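Local coordinates for adhesin (PDB 5MY7), which is a meningococcal adhesin complex protein that probably serves in adhesion and as an inhibitor of lysozyme, at residues Met108-Ala111 with Pro112-Ile116. Numbering follows the deposited sequence.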
loop_
_atom_site.group_PDB
_atom_site.type_symbol
_atom_site.label_atom_id
_atom_site.label_comp_id
_atom_site.label_asym_id
_atom_site.label_seq_id
_atom_site.Cartn_x
_atom_site.Cartn_y
_atom_site.Cartn_z
ATOM N N MET A 108 5.145 -3.543 1.126
ATOM C CA MET A 108 5.552 -4.308 -0.074
ATOM C C MET A 108 4.440 -4.270 -1.096
ATOM O O MET A 108 3.257 -4.100 -0.704
ATOM C CB MET A 108 5.942 -5.729 0.269
ATOM C CG MET A 108 4.789 -6.543 0.894
ATOM S SD MET A 108 5.260 -8.186 1.481
ATOM C CE MET A 108 6.472 -8.027 2.737
ATOM N N ILE A 109 4.786 -4.380 -2.393
ATOM C CA ILE A 109 3.789 -4.439 -3.482
ATOM C C ILE A 109 4.134 -5.624 -4.386
ATOM O O ILE A 109 5.284 -5.774 -4.879
ATOM C CB ILE A 109 3.719 -3.138 -4.327
ATOM C CG1 ILE A 109 3.423 -1.901 -3.441
ATOM C CG2 ILE A 109 2.663 -3.244 -5.418
ATOM C CD1 ILE A 109 3.538 -0.544 -4.129
ATOM N N THR A 110 3.098 -6.476 -4.617
ATOM C CA THR A 110 3.194 -7.636 -5.455
ATOM C C THR A 110 2.417 -7.381 -6.752
ATOM O O THR A 110 1.316 -6.830 -6.734
ATOM C CB THR A 110 2.649 -8.888 -4.704
ATOM O OG1 THR A 110 3.366 -9.088 -3.479
ATOM C CG2 THR A 110 2.817 -10.126 -5.543
ATOM N N ALA A 111 3.016 -7.797 -7.878
ATOM C CA ALA A 111 2.395 -7.659 -9.197
ATOM C C ALA A 111 1.350 -8.771 -9.460
ATOM O O ALA A 111 1.302 -9.777 -8.715
ATOM C CB ALA A 111 3.489 -7.676 -10.250
ATOM N N PRO A 112 0.531 -8.626 -10.504
ATOM C CA PRO A 112 -0.458 -9.681 -10.845
ATOM C C PRO A 112 0.142 -11.077 -11.072
ATOM O O PRO A 112 -0.576 -12.083 -10.898
ATOM C CB PRO A 112 -1.084 -9.153 -12.124
ATOM C CG PRO A 112 -1.023 -7.677 -11.991
ATOM C CD PRO A 112 0.319 -7.398 -11.295
ATOM N N ASP A 113 1.440 -11.184 -11.417
ATOM C CA ASP A 113 2.095 -12.473 -11.633
ATOM C C ASP A 113 2.638 -13.108 -10.333
ATOM O O ASP A 113 3.386 -14.118 -10.407
ATOM C CB ASP A 113 3.190 -12.412 -12.723
ATOM C CG ASP A 113 4.393 -11.540 -12.326
ATOM O OD1 ASP A 113 4.374 -10.920 -11.241
ATOM O OD2 ASP A 113 5.347 -11.486 -13.155
ATOM N N ASN A 114 2.360 -12.445 -9.194
ATOM C CA ASN A 114 2.814 -12.905 -7.860
ATOM C C ASN A 114 4.285 -12.630 -7.533
ATOM O O ASN A 114 4.771 -13.073 -6.464
ATOM C CB ASN A 114 2.484 -14.433 -7.572
ATOM C CG ASN A 114 2.495 -14.770 -6.069
ATOM O OD1 ASN A 114 1.811 -14.072 -5.278
ATOM N ND2 ASN A 114 3.249 -15.835 -5.659
ATOM N N GLN A 115 4.991 -11.854 -8.395
ATOM C CA GLN A 115 6.333 -11.404 -8.050
ATOM C C GLN A 115 6.299 -10.093 -7.217
ATOM O O GLN A 115 5.505 -9.183 -7.532
ATOM C CB GLN A 115 7.177 -11.218 -9.329
ATOM C CG GLN A 115 7.421 -12.569 -10.040
ATOM C CD GLN A 115 8.524 -12.538 -11.061
ATOM O OE1 GLN A 115 9.648 -12.923 -10.765
ATOM N NE2 GLN A 115 8.218 -12.045 -12.256
ATOM N N ILE A 116 7.124 -10.042 -6.165
ATOM C CA ILE A 116 7.201 -8.892 -5.308
ATOM C C ILE A 116 8.070 -7.856 -6.056
ATOM O O ILE A 116 9.255 -8.023 -6.200
ATOM C CB ILE A 116 7.723 -9.174 -3.892
ATOM C CG1 ILE A 116 6.966 -10.354 -3.240
ATOM C CG2 ILE A 116 7.588 -7.946 -3.030
ATOM C CD1 ILE A 116 7.654 -10.998 -2.020
#
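T110 and I116 share nearly the same first torsion (chi1 -57° and -50°), which sets T110 OG1 and I116 CG1 each beside its own backbone N and brings the two atoms to 3.8 Å from one another as the side chains cross obliquely on one face of the hairpin. The same rotation puts T110 CG2 anti to the backbone N and turns it down the hairpin toward its turn, where T110 CG2 lies 3.5 Å from N114 C and equally near Q115 O. On the other branch of I116, CG2 rests 3.7 Å from I109 O and more loosely against CB of M108.

T110 and I116 form an antiparallel non-hydrogen-bonded pair, and beyond them the chain reverses as a 3:5 beta hairpin: a type I turn, A111-N114, followed by a G1-type beta bulge with N114 in the left-handed conformation. A111 closes the loop twice. Its N-H runs almost straight to Q115 O (2.9 Å, 172°), while its own carbonyl oxygen takes the N114 N-H from above the carbonyl plane. Within the turn D113 folds its carboxylate back over the chain: OD1 accepts the Q115 N-H at 3.1 Å, making an Asx turn, and also sits against the methyl of A111. OD2 receives NE2 of Q115, so both carboxylate oxygens are engaged, each approached from above the carboxylate plane.

The hairpin joins strand 107-110 to edge strand 116-121, with Y90 against A111 and P112. A bound sodium ion lies about 4 Å from the side chain of D113, too far to count as a direct ligand. Two backbone bonds close the reversal, and the D113 carboxylate ties Q115 through its backbone N-H and its amide NE2; these donors, perhaps with the sodium ion, would be expected to stabilise the negative charge on D113.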